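Local atomic coordinates of amidohydrolase 3 domain-containing protein (Pyrococcus horikoshii, PDB entry 3IGH), a protein that probably hydrolyses carbon-nitrogen bonds other than peptide bonds, as a member of the amidohydrolase family with a TIM-barrel core. Residues G84-E89 / Q110-E115; D71-S76 / T399-E404. All blocks are in the same frame, centred on the assembly; numbering follows the deposited sequence. Where two conformers were deposited one is given.

How the interactions relate
Following the chain from its N terminus, the first half of interaction 2 comes first: helix 70-78, just after the barrel strand 58-68. The chain then leaves for a smaller sheet, where residues 84-89 lead from strand 80-81 into helix 88-96. Only 20 residues intervene before 110-115, which closes the short loop of interaction 1. More than 280 residues later, past strand 395-397, the segment 399-404 returns to 71-76 and closes interaction 2. Interaction 1 is thus nested inside the far longer loop. The two do not touch, their nearest atoms lying about 14 Å apart: one ties the entry to helix 88-96 to the short helix 110-113, both following strands of the smaller sheet, the other the first and last parts of the barrel.

Interaction 1 (G84-E89 / Q110-E115); sequences GAKSIE and QDELGE. With SO4 (sulfate ion), chain I.
Glu112 reaches out from its short helix to meet the turn at Gly84, and its side chain can be read atom by atom. Glu112 CB lies against Ala85 O at 3.5 Å. Beyond CG the chain runs extended, which carries CD up to the backbone N and CA of Gly84. At the tip the two oxygens divide the work. Glu112 OE2 accepts the Gly84 N hydrogen bond at 3.3 Å on its syn side, the donor 32° out of the carboxylate plane, and a water lies within hydrogen-bonding reach of OE2 and Ala85 O. Glu112 OE1 faces Lys86 NZ in a long salt bridge of 3.7 Å. Bends of the Lys86 chain at chi2 (-60°) and chi4 (-67°) bring NZ back over its own turn, where it donates to Gly84 O from above the carbonyl plane.

Further along, Leu113 CD2 sits 3.4 Å from both Ala85 O and Ser87 O, while Ile88 CG1 meets Glu115 OE1. Gln110 NE2 and Trp116 hold a sulfate, probably from the crystallisation liquor. Ser87 is the N-cap of helix 88-96, its OG taking Glu90 N. The arrangement belongs to a beta-alpha-beta unit, joining the segments that follow its parallel strands 80-81 and 103-108.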
loop_
_atom_site.group_PDB
_atom_site.type_symbol
_atom_site.label_atom_id
_atom_site.label_comp_id
_atom_site.label_asym_id
_atom_site.label_seq_id
_atom_site.Cartn_x
_atom_site.Cartn_y
_atom_site.Cartn_z
ATOM N N GLY A 84 -17.782 39.502 7.083
ATOM C CA GLY A 84 -18.868 40.359 7.534
ATOM C C GLY A 84 -18.721 40.973 8.919
ATOM O O GLY A 84 -19.623 41.688 9.358
ATOM N N ALA A 85 -17.612 40.696 9.613
ATOM C CA ALA A 85 -17.333 41.325 10.914
ATOM C C ALA A 85 -17.123 42.825 10.714
ATOM O O ALA A 85 -16.323 43.245 9.873
ATOM C CB ALA A 85 -16.117 40.690 11.592
ATOM N N LYS A 86 -17.870 43.620 11.475
ATOM C CA LYS A 86 -17.970 45.054 11.229
ATOM C C LYS A 86 -17.145 45.923 12.178
ATOM O O LYS A 86 -17.091 47.142 12.004
ATOM C CB LYS A 86 -19.442 45.491 11.243
ATOM C CG LYS A 86 -20.275 44.976 10.063
ATOM C CD LYS A 86 -19.721 45.451 8.715
ATOM C CE LYS A 86 -20.660 45.097 7.569
ATOM N NZ LYS A 86 -20.763 43.628 7.345
ATOM N N SER A 87 -16.512 45.292 13.167
ATOM C CA SER A 87 -15.646 45.985 14.132
ATOM C C SER A 87 -14.614 45.031 14.715
ATOM O O SER A 87 -14.806 43.815 14.674
ATOM C CB SER A 87 -16.475 46.567 15.277
ATOM O OG SER A 87 -17.171 45.542 15.966
ATOM N N ILE A 88 -13.535 45.589 15.272
ATOM C CA ILE A 88 -12.541 44.808 16.018
ATOM C C ILE A 88 -13.225 44.042 17.151
ATOM O O ILE A 88 -12.950 42.857 17.360
ATOM C CB ILE A 88 -11.377 45.699 16.556
ATOM C CG1 ILE A 88 -10.606 46.363 15.403
ATOM C CG2 ILE A 88 -10.416 44.905 17.458
ATOM C CD1 ILE A 88 -10.079 45.411 14.325
ATOM N N GLU A 89 -14.148 44.717 17.841
ATOM C CA GLU A 89 -14.950 44.123 18.917
ATOM C C GLU A 89 -15.663 42.838 18.476
ATOM O O GLU A 89 -15.594 41.820 19.170
ATOM C CB GLU A 89 -15.952 45.166 19.460
ATOM C CG GLU A 89 -16.941 44.662 20.527
ATOM C CD GLU A 89 -18.283 44.206 19.945
ATOM O OE1 GLU A 89 -18.881 44.953 19.137
ATOM O OE2 GLU A 89 -18.742 43.097 20.303
ATOM N N GLN A 110 -10.475 44.883 6.228
ATOM C CA GLN A 110 -10.327 46.191 6.886
ATOM C C GLN A 110 -11.402 47.180 6.430
ATOM O O GLN A 110 -11.757 48.089 7.172
ATOM C CB GLN A 110 -8.912 46.779 6.706
ATOM C CG GLN A 110 -8.525 47.235 5.283
ATOM C CD GLN A 110 -7.947 46.117 4.427
ATOM O OE1 GLN A 110 -8.164 44.930 4.688
ATOM N NE2 GLN A 110 -7.198 46.497 3.398
ATOM N N ASP A 111 -11.923 46.981 5.217
ATOM C CA ASP A 111 -13.006 47.814 4.676
ATOM C C ASP A 111 -14.322 47.640 5.438
ATOM O O ASP A 111 -15.101 48.590 5.578
ATOM C CB ASP A 111 -13.193 47.538 3.182
ATOM C CG ASP A 111 -12.058 48.096 2.340
ATOM O OD1 ASP A 111 -11.236 48.876 2.878
ATOM O OD2 ASP A 111 -11.992 47.765 1.138
ATOM N N GLU A 112 -14.557 46.432 5.941
ATOM C CA GLU A 112 -15.725 46.141 6.780
ATOM C C GLU A 112 -15.509 46.527 8.242
ATOM O O GLU A 112 -16.428 47.005 8.914
ATOM C CB GLU A 112 -16.083 44.654 6.700
ATOM C CG GLU A 112 -16.512 44.178 5.307
ATOM C CD GLU A 112 -16.921 42.707 5.290
ATOM O OE1 GLU A 112 -18.103 42.426 5.009
ATOM O OE2 GLU A 112 -16.067 41.834 5.565
ATOM N N LEU A 113 -14.291 46.299 8.725
ATOM C CA LEU A 113 -13.920 46.540 10.118
ATOM C C LEU A 113 -13.763 48.031 10.431
ATOM O O LEU A 113 -14.056 48.473 11.542
ATOM C CB LEU A 113 -12.597 45.824 10.429
ATOM C CG LEU A 113 -12.558 44.289 10.407
ATOM C CD1 LEU A 113 -11.116 43.800 10.449
ATOM C CD2 LEU A 113 -13.369 43.713 11.551
ATOM N N GLY A 114 -13.302 48.792 9.444
ATOM C CA GLY A 114 -12.988 50.206 9.634
ATOM C C GLY A 114 -11.503 50.478 9.789
ATOM O O GLY A 114 -11.057 51.629 9.699
ATOM N N GLU A 115 -10.746 49.400 9.998
ATOM C CA GLU A 115 -9.339 49.443 10.397
ATOM C C GLU A 115 -8.746 48.027 10.324
ATOM O O GLU A 115 -9.484 47.046 10.295
ATOM C CB GLU A 115 -9.218 49.986 11.831
ATOM C CG GLU A 115 -10.088 49.255 12.856
ATOM C CD GLU A 115 -9.963 49.820 14.267
ATOM O OE1 GLU A 115 -10.967 49.785 15.010
ATOM O OE2 GLU A 115 -8.867 50.294 14.641
HETATM S S SO4 I . -5.842 49.852 3.003
HETATM O O1 SO4 I . -5.955 50.436 4.341
HETATM O O2 SO4 I . -5.413 50.874 2.051
HETATM O O3 SO4 I . -4.857 48.773 3.031
HETATM O O4 SO4 I . -7.140 49.328 2.583
HETATM O O HOH W 1 -14.456 41.790 8.203
HETATM O O HOH W 2 -13.352 48.438 14.765
#

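Interaction 2 (D71-S76 / T399-E404); sequences DELGMS and TDSPIE
Thr399 OG1 has two partners, Asp65 and the backbone of Ser401, the residue whose hydroxyl meets Leu73 across the contact; it accepts Ser401 N at 3.2 Å in an ST turn. The setting is the TIM barrel of the amidohydrolases, with helix 70-78 following the strand that carries His67, with His69 just beyond its end, and the loop 399-404 leaving the last barrel strand. Asp400 in this loop matches the position at which the superfamily usually places a metal-site aspartate, consistent with a location beside the active centre. The side chain of Leu73 is about 4 Å from a bound sulfate, probably from the crystallisation liquor.

Pro402, preceded by a cis peptide bond, turns its ring onto the helix. Pro402 CD meets Glu72 CB at 3.7 Å, CG rests against Glu72 O, which is bonded to Ser76 N, and CB touches Ser76 CB. Replacing the ring with a glycine here would probably open a gap against Glu72 and Ser76 and leave the cis bond to Ser401 more readily lost.

Leu73 completes the contact. With CG swung opposite its backbone N (chi1 173°), it packs between helix 183-199 and the loop, and the hydroxyl of Ser401 lies against one flank of the leucine, Ser401 OG being 3.2 Å from Leu73 CD1 and 3.5 Å from Leu73 CD2.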
loop_
_atom_site.group_PDB
_atom_site.type_symbol
_atom_site.label_atom_id
_atom_site.label_comp_id
_atom_site.label_asym_id
_atom_site.label_seq_id
_atom_site.Cartn_x
_atom_site.Cartn_y
_atom_site.Cartn_z
ATOM N N ASP A 71 -6.974 18.042 3.825
ATOM C CA ASP A 71 -6.502 18.629 5.080
ATOM C C ASP A 71 -6.961 20.089 5.244
ATOM O O ASP A 71 -7.425 20.485 6.318
ATOM C CB ASP A 71 -4.978 18.503 5.217
ATOM C CG ASP A 71 -4.208 19.073 4.017
ATOM O OD1 ASP A 71 -4.793 19.373 2.943
ATOM O OD2 ASP A 71 -2.985 19.218 4.156
ATOM N N GLU A 72 -6.862 20.868 4.168
ATOM C CA GLU A 72 -7.289 22.261 4.185
ATOM C C GLU A 72 -8.800 22.387 4.338
ATOM O O GLU A 72 -9.270 23.329 4.958
ATOM C CB GLU A 72 -6.818 22.990 2.941
ATOM C CG GLU A 72 -5.310 23.208 2.888
ATOM C CD GLU A 72 -4.841 23.794 1.558
ATOM O OE1 GLU A 72 -5.688 24.257 0.760
ATOM O OE2 GLU A 72 -3.618 23.790 1.312
ATOM N N LEU A 73 -9.552 21.438 3.785
ATOM C CA LEU A 73 -11.007 21.447 3.936
ATOM C C LEU A 73 -11.377 21.235 5.407
ATOM O O LEU A 73 -12.226 21.941 5.948
ATOM C CB LEU A 73 -11.681 20.392 3.049
ATOM C CG LEU A 73 -13.194 20.170 3.237
ATOM C CD1 LEU A 73 -13.993 21.461 3.055
ATOM C CD2 LEU A 73 -13.718 19.064 2.285
ATOM N N GLY A 74 -10.732 20.264 6.041
ATOM C CA GLY A 74 -10.896 20.021 7.477
ATOM C C GLY A 74 -10.597 21.256 8.311
ATOM O O GLY A 74 -11.379 21.592 9.192
ATOM N N MET A 75 -9.488 21.937 8.002
ATOM C CA MET A 75 -9.089 23.165 8.708
ATOM C C MET A 75 -10.143 24.255 8.530
ATOM O O MET A 75 -10.544 24.895 9.507
ATOM C CB MET A 75 -7.704 23.676 8.254
ATOM C CG MET A 75 -7.396 25.135 8.710
ATOM S SD MET A 75 -5.670 25.688 8.807
ATOM C CE MET A 75 -5.076 24.579 10.083
ATOM N N SER A 76 -10.599 24.433 7.282
ATOM C CA SER A 76 -11.591 25.455 6.929
ATOM C C SER A 76 -12.906 25.260 7.680
ATOM O O SER A 76 -13.543 26.225 8.085
ATOM C CB SER A 76 -11.845 25.436 5.420
ATOM O OG SER A 76 -12.795 26.414 5.031
ATOM N N THR A 399 -13.661 20.662 -7.241
ATOM C CA THR A 399 -14.002 21.900 -6.569
ATOM C C THR A 399 -12.777 22.674 -6.114
ATOM O O THR A 399 -12.889 23.862 -5.821
ATOM C CB THR A 399 -14.884 21.648 -5.322
ATOM O OG1 THR A 399 -14.243 20.700 -4.458
ATOM C CG2 THR A 399 -16.261 21.126 -5.725
ATOM N N ASP A 400 -11.622 22.001 -6.028
ATOM C CA ASP A 400 -10.433 22.550 -5.372
ATOM C C ASP A 400 -10.777 22.979 -3.945
ATOM O O ASP A 400 -10.218 23.939 -3.421
ATOM C CB ASP A 400 -9.816 23.713 -6.186
ATOM C CG ASP A 400 -8.394 24.041 -5.766
ATOM O OD1 ASP A 400 -7.703 23.158 -5.207
ATOM O OD2 ASP A 400 -7.973 25.197 -5.984
ATOM N N SER A 401 -11.708 22.259 -3.323
ATOM C CA SER A 401 -12.129 22.547 -1.960
ATOM C C SER A 401 -10.903 22.588 -1.036
ATOM O O SER A 401 -10.006 21.738 -1.150
ATOM C CB SER A 401 -13.130 21.485 -1.497
ATOM O OG SER A 401 -13.434 21.641 -0.131
ATOM N N PRO A 402 -10.847 23.578 -0.126
ATOM C CA PRO A 402 -11.868 24.561 0.271
ATOM C C PRO A 402 -11.903 25.919 -0.459
ATOM O O PRO A 402 -12.534 26.860 0.051
ATOM C CB PRO A 402 -11.536 24.786 1.742
ATOM C CG PRO A 402 -10.025 24.699 1.781
ATOM C CD PRO A 402 -9.618 23.738 0.664
ATOM N N ILE A 403 -11.248 26.030 -1.618
ATOM C CA ILE A 403 -11.256 27.277 -2.392
ATOM C C ILE A 403 -12.673 27.559 -2.911
ATOM O O ILE A 403 -13.141 28.700 -2.889
ATOM C CB ILE A 403 -10.207 27.257 -3.556
ATOM C CG1 ILE A 403 -8.795 26.954 -3.027
ATOM C CG2 ILE A 403 -10.218 28.562 -4.361
ATOM C CD1 ILE A 403 -8.295 27.891 -1.938
ATOM N N GLU A 404 -13.355 26.510 -3.361
ATOM C CA GLU A 404 -14.768 26.598 -3.718
ATOM C C GLU A 404 -15.550 25.737 -2.739
ATOM O O GLU A 404 -14.949 24.867 -2.090
ATOM C CB GLU A 404 -15.015 26.083 -5.140
ATOM C CG GLU A 404 -14.194 26.781 -6.205
ATOM C CD GLU A 404 -14.561 28.235 -6.396
ATOM O OE1 GLU A 404 -15.736 28.595 -6.172
ATOM O OE2 GLU A 404 -13.664 29.014 -6.781
#